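Local coordinates for protein bottromycin amidohydrolase (Streptomyces purpureus, PDB 6I5S) that acts as a dinuclear zinc amidohydrolase, probably catalysing the thiazoline-specific hydrolysis that makes it the gatekeeper of bottromycin biosynthesis, at residues 206-217 with 224-233; 339-347 with 380-388. All coordinates share one frame; numbering follows the deposited sequence.

Interaction 1. Residues 206-217 with 224-233. With ZN (zinc ion), chain B.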
ATOM      1  N   PRO A 206       0.608  15.210  -9.840  1.00 26.73           N
ATOM      2  CA  PRO A 206      -0.274  15.088  -8.660  1.00 27.45           C
ATOM      3  C   PRO A 206       0.442  15.364  -7.364  1.00 27.15           C
ATOM      4  O   PRO A 206       1.626  15.049  -7.214  1.00 26.10           O
ATOM      5  CB  PRO A 206      -0.738  13.624  -8.705  1.00 30.11           C
ATOM      6  CG  PRO A 206       0.239  12.926  -9.466  1.00 31.26           C
ATOM      7  CD  PRO A 206       0.840  13.908 -10.473  1.00 27.59           C
ATOM      8  N   VAL A 207      -0.305  15.976  -6.430  1.00 23.88           N
ATOM      9  CA  VAL A 207       0.173  16.238  -5.081  1.00 23.24           C
ATOM     10  C   VAL A 207      -0.626  15.385  -4.097  1.00 24.25           C
ATOM     11  O   VAL A 207      -1.870  15.414  -4.085  1.00 28.14           O
ATOM     12  CB  VAL A 207       0.058  17.737  -4.717  1.00 28.06           C
ATOM     13  CG1 VAL A 207       0.539  17.958  -3.288  1.00 34.34           C
ATOM     14  CG2 VAL A 207       0.840  18.603  -5.744  1.00 27.48           C
ATOM     15  N   VAL A 208       0.091  14.635  -3.259  1.00 24.89           N
ATOM     16  CA  VAL A 208      -0.515  13.743  -2.297  1.00 23.69           C
ATOM     17  C   VAL A 208       0.073  14.072  -0.930  1.00 27.32           C
ATOM     18  O   VAL A 208       0.981  14.879  -0.806  1.00 26.75           O
ATOM     19  CB  VAL A 208      -0.297  12.251  -2.639  1.00 26.28           C
ATOM     20  CG1 VAL A 208      -0.939  11.910  -3.949  1.00 28.79           C
ATOM     21  CG2 VAL A 208       1.195  11.894  -2.665  1.00 24.60           C
ATOM     22  N   GLY A 209      -0.423  13.399   0.109  1.00 27.90           N
ATOM     23  CA  GLY A 209       0.217  13.449   1.406  1.00 28.49           C
ATOM     24  C   GLY A 209      -0.694  13.961   2.515  1.00 25.76           C
ATOM     25  O   GLY A 209      -1.905  13.652   2.557  1.00 28.04           O
ATOM     26  N   HIS A 210      -0.092  14.649   3.477  1.00 27.59           N
ATOM     27  CA  HIS A 210      -0.780  15.126   4.658  1.00 28.27           C
ATOM     28  C   HIS A 210      -1.425  16.465   4.389  1.00 30.41           C
ATOM     29  O   HIS A 210      -0.762  17.356   3.884  1.00 28.75           O
ATOM     30  CB  HIS A 210       0.191  15.312   5.832  1.00 30.12           C
ATOM     31  CG  HIS A 210       0.859  14.043   6.288  1.00 29.74           C
ATOM     32  ND1 HIS A 210       1.589  13.987   7.458  1.00 34.31           N
ATOM     33  CD2 HIS A 210       0.914  12.804   5.739  1.00 30.28           C
ATOM     34  CE1 HIS A 210       2.060  12.749   7.609  1.00 39.63           C
ATOM     35  NE2 HIS A 210       1.664  12.022   6.582  1.00 32.51           N
ATOM     36  N   VAL A 211      -2.682  16.648   4.811  1.00 29.87           N
ATOM     37  CA  VAL A 211      -3.275  17.985   4.718  1.00 29.46           C
ATOM     38  C   VAL A 211      -2.445  18.895   5.608  1.00 27.34           C
ATOM     39  O   VAL A 211      -2.364  18.649   6.812  1.00 30.11           O
ATOM     40  CB  VAL A 211      -4.754  18.022   5.156  1.00 30.98           C
ATOM     41  CG1 VAL A 211      -5.308  19.460   5.214  1.00 30.39           C
ATOM     42  CG2 VAL A 211      -5.609  17.122   4.228  1.00 33.98           C
ATOM     43  N   PRO A 212      -1.822  19.946   5.091  1.00 30.87           N
ATOM     44  CA  PRO A 212      -0.977  20.771   5.968  1.00 28.86           C
ATOM     45  C   PRO A 212      -1.798  21.512   6.992  1.00 27.12           C
ATOM     46  O   PRO A 212      -2.941  21.892   6.756  1.00 30.77           O
ATOM     47  CB  PRO A 212      -0.296  21.731   4.999  1.00 30.57           C
ATOM     48  CG  PRO A 212      -0.348  21.004   3.675  1.00 30.24           C
ATOM     49  CD  PRO A 212      -1.648  20.313   3.666  1.00 29.79           C
ATOM     50  N   GLN A 213      -1.203  21.681   8.169  1.00 31.79           N
ATOM     51  CA  GLN A 213      -1.897  22.333   9.273  1.00 34.58           C
ATOM     52  C   GLN A 213      -2.391  23.719   8.890  1.00 34.87           C
ATOM     53  O   GLN A 213      -3.462  24.150   9.364  1.00 35.50           O
ATOM     54  CB  GLN A 213      -0.963  22.436  10.471  1.00 35.25           C
ATOM     55  CG  GLN A 213      -0.723  21.126  11.173  1.00 66.83           C
ATOM     56  CD  GLN A 213      -0.465  21.289  12.657  1.00 87.53           C
ATOM     57  OE1 GLN A 213      -0.632  20.330  13.406  1.00 93.93           O
ATOM     58  NE2 GLN A 213      -0.054  22.496  13.094  1.00 91.92           N
ATOM     59  N   ALA A 214      -1.649  24.407   8.039  1.00 32.47           N
ATOM     60  CA  ALA A 214      -1.980  25.783   7.675  1.00 34.66           C
ATOM     61  C   ALA A 214      -2.930  25.874   6.503  1.00 36.51           C
ATOM     62  O   ALA A 214      -3.141  26.975   5.984  1.00 37.02           O
ATOM     63  CB  ALA A 214      -0.707  26.562   7.354  1.00 38.29           C
ATOM     64  N   VAL A 215      -3.472  24.748   6.047  1.00 30.66           N
ATOM     65  CA  VAL A 215      -4.356  24.703   4.887  1.00 31.62           C
ATOM     66  C   VAL A 215      -5.747  24.212   5.298  1.00 34.16           C
ATOM     67  O   VAL A 215      -5.888  23.163   5.959  1.00 34.25           O
ATOM     68  CB  VAL A 215      -3.777  23.825   3.785  1.00 31.67           C
ATOM     69  CG1 VAL A 215      -4.773  23.650   2.602  1.00 32.80           C
ATOM     70  CG2 VAL A 215      -2.424  24.418   3.258  1.00 32.65           C
ATOM     71  N   ARG A 216      -6.762  24.916   4.806  1.00 35.37           N
ATOM     72  CA  ARG A 216      -8.150  24.523   4.995  1.00 35.43           C
ATOM     73  C   ARG A 216      -8.413  23.154   4.396  1.00 30.43           C
ATOM     74  O   ARG A 216      -7.946  22.805   3.310  1.00 32.60           O
ATOM     75  CB  ARG A 216      -9.085  25.535   4.330  1.00 33.92           C
ATOM     76  CG  ARG A 216      -9.109  26.956   4.975  1.00 46.94           C
ATOM     77  CD  ARG A 216      -9.809  27.932   4.059  1.00 41.79           C
ATOM     78  NE  ARG A 216      -9.955  29.281   4.633  1.00 45.37           N
ATOM     79  CZ  ARG A 216      -9.019  30.224   4.597  1.00 57.03           C
ATOM     80  NH1 ARG A 216      -7.852  29.978   4.012  1.00 41.93           N
ATOM     81  NH2 ARG A 216      -9.245  31.427   5.144  1.00 54.23           N
ATOM     82  N   LEU A 217      -9.224  22.364   5.089  1.00 33.03           N
ATOM     83  CA  LEU A 217      -9.475  21.015   4.605  1.00 33.07           C
ATOM     84  C   LEU A 217     -10.123  21.054   3.235  1.00 32.63           C
ATOM     85  O   LEU A 217      -9.771  20.263   2.351  1.00 34.37           O
ATOM     86  CB  LEU A 217     -10.362  20.250   5.579  1.00 33.13           C
ATOM     87  CG  LEU A 217     -10.886  18.915   5.158  1.00 34.91           C
ATOM     88  CD1 LEU A 217      -9.753  17.914   4.990  1.00 35.23           C
ATOM     89  CD2 LEU A 217     -11.884  18.424   6.212  1.00 41.28           C
ATOM     90  N   MET A 224      -5.580  18.339  -3.861  1.00 29.46           N
ATOM     91  CA  MET A 224      -4.688  17.195  -3.728  1.00 26.29           C
ATOM     92  C   MET A 224      -5.275  15.942  -4.376  1.00 25.95           C
ATOM     93  O   MET A 224      -6.469  15.658  -4.263  1.00 26.22           O
ATOM     94  CB  MET A 224      -4.386  16.920  -2.242  1.00 30.79           C
ATOM     95  CG  MET A 224      -3.576  18.091  -1.595  1.00 30.15           C
ATOM     96  SD  MET A 224      -3.264  17.868   0.172  1.00 28.32           S
ATOM     97  CE  MET A 224      -2.218  16.399   0.248  1.00 29.21           C
ATOM     98  N   ARG A 225      -4.417  15.185  -5.044  1.00 27.25           N
ATOM     99  CA  ARG A 225      -4.882  13.974  -5.705  1.00 26.45           C
ATOM    100  C   ARG A 225      -5.356  12.947  -4.681  1.00 24.82           C
ATOM    101  O   ARG A 225      -6.353  12.254  -4.910  1.00 28.53           O
ATOM    102  CB  ARG A 225      -3.776  13.383  -6.574  1.00 25.36           C
ATOM    103  CG  ARG A 225      -3.946  11.889  -7.072  1.00 29.69           C
ATOM    104  CD  ARG A 225      -4.996  11.798  -8.127  1.00 31.24           C
ATOM    105  NE  ARG A 225      -4.652  12.604  -9.275  1.00 34.77           N
ATOM    106  CZ  ARG A 225      -3.835  12.264 -10.245  1.00 37.02           C
ATOM    107  NH1 ARG A 225      -3.186  11.104 -10.241  1.00 31.67           N
ATOM    108  NH2 ARG A 225      -3.655  13.134 -11.225  1.00 39.39           N
ATOM    109  N   SER A 226      -4.676  12.873  -3.541  1.00 28.13           N
ATOM    110  CA  SER A 226      -5.149  12.060  -2.439  1.00 26.55           C
ATOM    111  C   SER A 226      -4.654  12.681  -1.134  1.00 27.78           C
ATOM    112  O   SER A 226      -3.666  13.415  -1.105  1.00 27.07           O
ATOM    113  CB  SER A 226      -4.666  10.594  -2.518  1.00 24.47           C
ATOM    114  OG  SER A 226      -3.251  10.508  -2.232  1.00 27.39           O
ATOM    115  N   THR A 227      -5.348  12.352  -0.054  1.00 27.76           N
ATOM    116  CA  THR A 227      -4.948  12.722   1.310  1.00 26.99           C
ATOM    117  C   THR A 227      -4.870  11.454   2.153  1.00 30.12           C
ATOM    118  O   THR A 227      -5.627  10.482   1.938  1.00 27.96           O
ATOM    119  CB  THR A 227      -5.889  13.722   1.980  1.00 27.12           C
ATOM    120  OG1 THR A 227      -7.236  13.217   2.032  1.00 28.92           O
ATOM    121  CG2 THR A 227      -5.910  15.078   1.167  1.00 29.03           C
ATOM    122  N   GLU A 228      -3.880  11.442   3.053  1.00 24.76           N
ATOM    123  CA  GLU A 228      -3.498  10.243   3.782  1.00 26.07           C
ATOM    124  C   GLU A 228      -3.854  10.355   5.268  1.00 25.64           C
ATOM    125  O   GLU A 228      -3.782  11.432   5.879  1.00 28.18           O
ATOM    126  CB  GLU A 228      -1.989   9.968   3.656  1.00 36.34           C
ATOM    127  CG  GLU A 228      -1.427  10.143   2.206  1.00 42.79           C
ATOM    128  CD  GLU A 228      -2.063   9.168   1.274  1.00 37.42           C
ATOM    129  OE1 GLU A 228      -1.966   7.959   1.584  1.00 37.72           O
ATOM    130  OE2 GLU A 228      -2.673   9.584   0.266  1.00 34.26           O
ATOM    131  N   HIS A 229      -4.148   9.201   5.835  1.00 26.34           N
ATOM    132  CA  HIS A 229      -4.267   8.971   7.282  1.00 26.12           C
ATOM    133  C   HIS A 229      -5.486   9.630   7.901  1.00 25.34           C
ATOM    134  O   HIS A 229      -5.607   9.625   9.140  1.00 25.54           O
ATOM    135  CB  HIS A 229      -3.024   9.468   8.047  1.00 26.03           C
ATOM    136  CG  HIS A 229      -1.712   9.097   7.451  1.00 29.87           C
ATOM    137  ND1 HIS A 229      -1.318   7.794   7.233  1.00 29.92           N
ATOM    138  CD2 HIS A 229      -0.657   9.879   7.068  1.00 33.29           C
ATOM    139  CE1 HIS A 229      -0.100   7.790   6.709  1.00 32.28           C
ATOM    140  NE2 HIS A 229       0.322   9.035   6.612  1.00 28.21           N
ATOM    141  N   LEU A 230      -6.424  10.144   7.102  1.00 28.45           N
ATOM    142  CA  LEU A 230      -7.539  10.974   7.571  1.00 29.45           C
ATOM    143  C   LEU A 230      -7.077  12.294   8.198  1.00 29.71           C
ATOM    144  O   LEU A 230      -7.899  13.019   8.778  1.00 29.77           O
ATOM    145  CB  LEU A 230      -8.442  10.181   8.556  1.00 24.22           C
ATOM    146  CG  LEU A 230      -9.090   8.921   7.981  1.00 26.72           C
ATOM    147  CD1 LEU A 230      -9.919   8.223   9.066  1.00 31.15           C
ATOM    148  CD2 LEU A 230      -9.967   9.282   6.801  1.00 30.06           C
ATOM    149  N   TYR A 231      -5.798  12.682   8.060  1.00 28.21           N
ATOM    150  CA  TYR A 231      -5.410  13.959   8.618  1.00 30.55           C
ATOM    151  C   TYR A 231      -6.187  15.042   7.893  1.00 32.55           C
ATOM    152  O   TYR A 231      -6.527  14.902   6.711  1.00 32.55           O
ATOM    153  CB  TYR A 231      -3.923  14.206   8.512  1.00 29.41           C
ATOM    154  CG  TYR A 231      -3.057  13.241   9.298  1.00 32.92           C
ATOM    155  CD1 TYR A 231      -3.546  12.522  10.373  1.00 34.36           C
ATOM    156  CD2 TYR A 231      -1.738  13.032   8.944  1.00 30.91           C
ATOM    157  CE1 TYR A 231      -2.719  11.647  11.046  1.00 30.74           C
ATOM    158  CE2 TYR A 231      -0.933  12.185   9.618  1.00 32.54           C
ATOM    159  CZ  TYR A 231      -1.414  11.506  10.678  1.00 40.99           C
ATOM    160  OH  TYR A 231      -0.577  10.609  11.341  1.00 40.89           O
ATOM    161  N   GLY A 232      -6.530  16.080   8.632  1.00 31.03           N
ATOM    162  CA  GLY A 232      -7.477  17.062   8.112  1.00 32.19           C
ATOM    163  C   GLY A 232      -8.873  16.846   8.651  1.00 30.28           C
ATOM    164  O   GLY A 232      -9.501  17.759   9.167  1.00 32.06           O
ATOM    165  N   PHE A 233      -9.380  15.622   8.518  1.00 30.67           N
ATOM    166  CA  PHE A 233     -10.603  15.252   9.239  1.00 35.63           C
ATOM    167  C   PHE A 233     -10.326  15.110  10.733  1.00 34.37           C
ATOM    168  O   PHE A 233     -11.181  15.428  11.575  1.00 39.32           O
ATOM    169  CB  PHE A 233     -11.169  13.947   8.679  1.00 34.69           C
ATOM    170  CG  PHE A 233     -11.603  14.048   7.231  1.00 35.17           C
ATOM    171  CD1 PHE A 233     -12.814  14.662   6.904  1.00 39.34           C
ATOM    172  CD2 PHE A 233     -10.778  13.614   6.224  1.00 40.94           C
ATOM    173  CE1 PHE A 233     -13.189  14.799   5.581  1.00 38.37           C
ATOM    174  CE2 PHE A 233     -11.140  13.738   4.901  1.00 37.95           C
ATOM    175  CZ  PHE A 233     -12.367  14.323   4.586  1.00 33.34           C
TER
HETATM  176 ZN    ZN B 501       2.295   9.970   6.750  0.61 35.03          ZN
HETATM  177  O   HOH W   1      -4.230  14.129   5.137  1.00 28.32           O
HETATM  178  O   HOH W   2       4.100  10.246   7.871  1.00 60.36           O
HETATM  179  O   HOH W   3       3.184   7.965   7.185  1.00 39.82           O
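Val211 and Tyr231 share a water that is gripped by three backbone groups. Its oxygen accepts the Val211 N-H, N to water O 3.0 Å, while it donates to Tyr231 O and Glu228 O, so it pins the loop to the turn after the strand. Two direct backbone bonds precede this bridge along the loop: Arg225 N to Val207 O at 2.7 Å and Glu228 N to Gly209 O at 3.0 Å. Next to them both segments reach one zinc ion, which His210 NE2 binds at 2.1 Å and His229 NE2 at 2.2 Å; ND1 of His229 is hydrogen-bonded to Thr272 OG1. Two waters and the carboxylated lysine Xaa183 complete that site. Tyr231 comes edge-on over a face of His210, Tyr231 CE2 to His210 CE1 3.6 Å, with the ring planes at 84°. The zinc ion on NE2 and Asp186 OD2 on ND1 fix the rotation of the His210 ring. Farther out, Pro206 CB sits over the centre of the Arg225 guanidinium, 3.7 Å from Arg225 CZ, and NH1 of that arginine bonds to Val388 O. With an alanine in place of Arg225 the guanidinium is gone, and Pro206 would probably lose its flat cover and the Val388 carbonyl its donor. At the other end Leu217 CD2 makes a CH-pi contact over the Phe233 face. Around all this, helix 190-203 lies against Val207 and Met224, and helix 316-338 against Phe233; strand 226-228 pairs with strand 268-270.

Interaction 2. Residues 339-347 with 380-388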
ATOM      1  N   GLU A 339     -20.454   8.922   1.394  1.00 40.02           N
ATOM      2  CA  GLU A 339     -20.645  10.248   0.780  1.00 39.30           C
ATOM      3  C   GLU A 339     -20.022  10.343  -0.609  1.00 38.32           C
ATOM      4  O   GLU A 339     -20.145  11.386  -1.248  1.00 45.68           O
ATOM      5  CB  GLU A 339     -20.062  11.359   1.660  1.00 50.46           C
ATOM      6  CG  GLU A 339     -20.734  11.524   3.002  1.00 67.14           C
ATOM      7  CD  GLU A 339     -22.115  12.089   2.878  1.00 64.04           C
ATOM      8  OE1 GLU A 339     -22.403  12.748   1.851  1.00 69.35           O
ATOM      9  OE2 GLU A 339     -22.911  11.885   3.809  1.00 71.42           O
ATOM     10  N   GLY A 340     -19.333   9.310  -1.078  1.00 37.76           N
ATOM     11  CA  GLY A 340     -18.767   9.303  -2.410  1.00 43.34           C
ATOM     12  C   GLY A 340     -17.261   9.451  -2.476  1.00 40.45           C
ATOM     13  O   GLY A 340     -16.729   9.577  -3.589  1.00 35.17           O
ATOM     14  N   ALA A 341     -16.566   9.541  -1.339  1.00 31.99           N
ATOM     15  CA  ALA A 341     -15.108   9.502  -1.351  1.00 32.04           C
ATOM     16  C   ALA A 341     -14.635   8.164  -1.918  1.00 30.87           C
ATOM     17  O   ALA A 341     -15.340   7.157  -1.895  1.00 31.92           O
ATOM     18  CB  ALA A 341     -14.501   9.659   0.044  1.00 27.98           C
ATOM     19  N   ARG A 342     -13.409   8.161  -2.389  1.00 28.39           N
ATOM     20  CA  ARG A 342     -12.836   7.017  -3.090  1.00 31.16           C
ATOM     21  C   ARG A 342     -11.743   6.480  -2.184  1.00 26.59           C
ATOM     22  O   ARG A 342     -10.612   6.968  -2.161  1.00 29.06           O
ATOM     23  CB  ARG A 342     -12.346   7.421  -4.508  1.00 29.76           C
ATOM     24  CG  ARG A 342     -13.496   7.923  -5.399  1.00 31.51           C
ATOM     25  CD  ARG A 342     -13.024   8.439  -6.760  1.00 36.82           C
ATOM     26  NE  ARG A 342     -12.721   7.276  -7.590  1.00 38.90           N
ATOM     27  CZ  ARG A 342     -12.321   7.349  -8.856  1.00 41.60           C
ATOM     28  NH1 ARG A 342     -12.201   8.530  -9.455  1.00 34.97           N
ATOM     29  NH2 ARG A 342     -12.044   6.246  -9.521  1.00 36.44           N
ATOM     30  N   LEU A 343     -12.063   5.419  -1.478  1.00 27.99           N
ATOM     31  CA  LEU A 343     -11.110   4.888  -0.515  1.00 24.47           C
ATOM     32  C   LEU A 343     -10.000   4.086  -1.200  1.00 26.05           C
ATOM     33  O   LEU A 343     -10.176   3.535  -2.282  1.00 28.34           O
ATOM     34  CB  LEU A 343     -11.801   3.999   0.492  1.00 25.77           C
ATOM     35  CG  LEU A 343     -12.671   4.717   1.506  1.00 28.05           C
ATOM     36  CD1 LEU A 343     -13.393   3.625   2.371  1.00 35.57           C
ATOM     37  CD2 LEU A 343     -11.903   5.607   2.378  1.00 34.16           C
ATOM     38  N   LEU A 344      -8.854   4.046  -0.531  1.00 24.84           N
ATOM     39  CA  LEU A 344      -7.667   3.297  -0.962  1.00 26.36           C
ATOM     40  C   LEU A 344      -7.195   2.453   0.209  1.00 26.53           C
ATOM     41  O   LEU A 344      -7.451   2.757   1.387  1.00 26.50           O
ATOM     42  CB  LEU A 344      -6.521   4.265  -1.411  1.00 27.38           C
ATOM     43  CG  LEU A 344      -6.889   5.243  -2.518  1.00 28.53           C
ATOM     44  CD1 LEU A 344      -5.791   6.327  -2.644  1.00 26.39           C
ATOM     45  CD2 LEU A 344      -7.000   4.453  -3.840  1.00 28.55           C
ATOM     46  N   VAL A 345      -6.473   1.391  -0.115  1.00 24.54           N
ATOM     47  CA  VAL A 345      -5.953   0.458   0.875  1.00 22.95           C
ATOM     48  C   VAL A 345      -4.458   0.677   0.975  1.00 26.89           C
ATOM     49  O   VAL A 345      -3.707   0.237   0.086  1.00 27.32           O
ATOM     50  CB  VAL A 345      -6.262  -0.992   0.505  1.00 23.73           C
ATOM     51  CG1 VAL A 345      -5.784  -1.863   1.577  1.00 26.12           C
ATOM     52  CG2 VAL A 345      -7.728  -1.214   0.222  1.00 24.95           C
ATOM     53  N   GLY A 346      -4.013   1.375   2.020  1.00 23.61           N
ATOM     54  CA  GLY A 346      -2.600   1.592   2.234  1.00 24.93           C
ATOM     55  C   GLY A 346      -2.260   1.262   3.673  1.00 25.01           C
ATOM     56  O   GLY A 346      -3.128   1.259   4.545  1.00 25.91           O
ATOM     57  N   THR A 347      -0.968   1.004   3.923  1.00 23.44           N
ATOM     58  CA  THR A 347      -0.567   0.394   5.184  1.00 25.78           C
ATOM     59  C   THR A 347       0.426   1.179   6.022  1.00 26.13           C
ATOM     60  O   THR A 347       0.501   0.931   7.233  1.00 24.85           O
ATOM     61  CB  THR A 347       0.061  -0.982   4.939  1.00 26.28           C
ATOM     62  OG1 THR A 347       1.258  -0.864   4.156  1.00 26.08           O
ATOM     63  CG2 THR A 347      -0.941  -1.887   4.254  1.00 26.27           C
ATOM     64  N   ALA A 380     -11.318  -0.466  -3.837  1.00 29.12           N
ATOM     65  CA  ALA A 380     -10.263   0.304  -3.187  1.00 24.54           C
ATOM     66  C   ALA A 380      -8.874  -0.321  -3.353  1.00 26.18           C
ATOM     67  O   ALA A 380      -7.878   0.400  -3.476  1.00 27.31           O
ATOM     68  CB  ALA A 380     -10.565   0.417  -1.701  1.00 26.97           C
ATOM     69  N   ALA A 381      -8.796  -1.655  -3.390  1.00 27.29           N
ATOM     70  CA  ALA A 381      -7.534  -2.376  -3.461  1.00 30.45           C
ATOM     71  C   ALA A 381      -6.982  -2.361  -4.869  1.00 26.12           C
ATOM     72  O   ALA A 381      -5.783  -2.586  -5.077  1.00 28.76           O
ATOM     73  CB  ALA A 381      -7.747  -3.842  -2.989  1.00 26.96           C
ATOM     74  N   THR A 382      -7.832  -2.070  -5.856  1.00 27.37           N
ATOM     75  CA  THR A 382      -7.443  -2.250  -7.239  1.00 26.57           C
ATOM     76  C   THR A 382      -7.816  -1.060  -8.119  1.00 28.32           C
ATOM     77  O   THR A 382      -6.982  -0.166  -8.317  1.00 27.00           O
ATOM     78  CB  THR A 382      -8.034  -3.565  -7.820  1.00 30.07           C
ATOM     79  OG1 THR A 382      -9.477  -3.586  -7.770  1.00 27.42           O
ATOM     80  CG2 THR A 382      -7.506  -4.774  -7.082  1.00 28.87           C
ATOM     81  N   ALA A 383      -8.994  -1.101  -8.752  1.00 29.40           N
ATOM     82  CA  ALA A 383      -9.391  -0.099  -9.745  1.00 32.68           C
ATOM     83  C   ALA A 383      -9.188   1.352  -9.282  1.00 29.47           C
ATOM     84  O   ALA A 383      -8.726   2.187 -10.048  1.00 33.10           O
ATOM     85  CB  ALA A 383     -10.859  -0.317 -10.116  1.00 36.98           C
ATOM     86  N   ASP A 384      -9.589   1.688  -8.045  1.00 26.15           N
ATOM     87  CA  ASP A 384      -9.460   3.091  -7.635  1.00 29.70           C
ATOM     88  C   ASP A 384      -8.011   3.452  -7.357  1.00 28.93           C
ATOM     89  O   ASP A 384      -7.621   4.616  -7.505  1.00 28.73           O
ATOM     90  CB  ASP A 384     -10.337   3.357  -6.420  1.00 26.51           C
ATOM     91  CG  ASP A 384     -11.745   3.809  -6.805  1.00 35.01           C
ATOM     92  OD1 ASP A 384     -12.070   3.776  -8.000  1.00 39.60           O
ATOM     93  OD2 ASP A 384     -12.512   4.234  -5.921  1.00 39.97           O
ATOM     94  N   ALA A 385      -7.195   2.475  -6.975  1.00 24.45           N
ATOM     95  CA  ALA A 385      -5.757   2.748  -6.826  1.00 24.52           C
ATOM     96  C   ALA A 385      -5.088   2.957  -8.181  1.00 25.48           C
ATOM     97  O   ALA A 385      -4.234   3.832  -8.343  1.00 24.88           O
ATOM     98  CB  ALA A 385      -5.065   1.639  -6.054  1.00 24.99           C
ATOM     99  N   TYR A 386      -5.460   2.185  -9.184  1.00 28.38           N
ATOM    100  CA  TYR A 386      -4.882   2.455 -10.503  1.00 26.42           C
ATOM    101  C   TYR A 386      -5.299   3.845 -10.969  1.00 26.48           C
ATOM    102  O   TYR A 386      -4.518   4.576 -11.566  1.00 25.84           O
ATOM    103  CB  TYR A 386      -5.320   1.395 -11.503  1.00 25.31           C
ATOM    104  CG  TYR A 386      -4.744   0.018 -11.144  1.00 27.28           C
ATOM    105  CD1 TYR A 386      -3.373  -0.156 -11.001  1.00 49.21           C
ATOM    106  CD2 TYR A 386      -5.564  -1.087 -10.932  1.00 33.06           C
ATOM    107  CE1 TYR A 386      -2.824  -1.383 -10.660  1.00 60.00           C
ATOM    108  CE2 TYR A 386      -5.019  -2.351 -10.573  1.00 31.23           C
ATOM    109  CZ  TYR A 386      -3.645  -2.469 -10.436  1.00 41.33           C
ATOM    110  OH  TYR A 386      -3.033  -3.672 -10.112  1.00 33.37           O
ATOM    111  N   ASP A 387      -6.525   4.255 -10.649  1.00 28.36           N
ATOM    112  CA  ASP A 387      -6.961   5.616 -11.024  1.00 31.06           C
ATOM    113  C   ASP A 387      -6.181   6.709 -10.291  1.00 28.40           C
ATOM    114  O   ASP A 387      -5.770   7.709 -10.922  1.00 30.97           O
ATOM    115  CB  ASP A 387      -8.471   5.801 -10.773  1.00 44.54           C
ATOM    116  CG  ASP A 387      -9.318   5.200 -11.870  1.00 81.67           C
ATOM    117  OD1 ASP A 387      -8.756   4.714 -12.876  1.00102.83           O
ATOM    118  OD2 ASP A 387     -10.550   5.223 -11.731  1.00 79.53           O
ATOM    119  N   VAL A 388      -5.951   6.540  -8.997  1.00 27.73           N
ATOM    120  CA  VAL A 388      -5.240   7.587  -8.247  1.00 28.72           C
ATOM    121  C   VAL A 388      -3.795   7.711  -8.722  1.00 27.57           C
ATOM    122  O   VAL A 388      -3.185   8.797  -8.636  1.00 29.19           O
ATOM    123  CB  VAL A 388      -5.305   7.326  -6.720  1.00 27.93           C
ATOM    124  CG1 VAL A 388      -4.298   6.267  -6.245  1.00 25.24           C
ATOM    125  CG2 VAL A 388      -5.101   8.658  -5.987  1.00 31.05           C
TER
HETATM  126  O   HOH W   4     -11.038   8.470 -12.189  1.00 60.94           O
HETATM  127  O   HOH W   5     -12.500   2.953  -3.482  1.00 31.85           O
HETATM  128  O   HOH W   6      -5.284   0.768  -2.627  1.00 24.92           O
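Leu344 makes the apolar centre by lodging its two methyls against helix 383-388: CD2 lies 3.7 Å from Ala385 CA, and CD1 lies 3.9 Å from Val388 CG1. Beside it Val345 CG2 rests on the methyls of Ala380 and Ala381, 3.8 Å from Ala380 CB. The two segments come close here, since Ala380 CB stands only 3.2 Å from Leu343 O. Polar backbone atoms are bridged by water: one links Val345 N to Ala380 O, another donates to both Leu343 O and Asp384 OD2. At the outer edge Arg342 bends at chi3 (77°) and brings NH2 to two carboxylates about one helical turn apart. Asp384 OD1 takes a nearly straight bond at 2.9 Å, with Arg342 NH2 approaching from above the carboxylate plane. Asp387 OD2 uses its anti lone pair for the second, also 2.9 Å from Arg342 NH2. Both oxygens lie near the guanidinium plane, at its edge, which fixes how the guanidinium is turned. The arrangement is a strand backed by a helix, as in the (beta/alpha)8 barrel of the amidohydrolases; residues 342-347 run straight into Asp348, the zinc-binding aspartate that in this family follows the last barrel strand.

Along the chain interaction 1 comes wholly ahead of interaction 2, and their centres lie about 15 Å apart. Both reach the same three-stranded parallel sheet: strand 226-228 of interaction 1 and strand 342-343 of interaction 2 flank strand 268-270. Besides the arginine link already noted, they meet directly through packing of Ser226 CB on Val388 CG2. Each leads to the dinuclear centre by a different route, 206-217 with 224-233 supplying two histidines to one zinc ion and 339-347 ending just before Asp348, a ligand of the other. Two parts of what is probably the barrel wall, separated by strand 268-270, thus converge on one metal site.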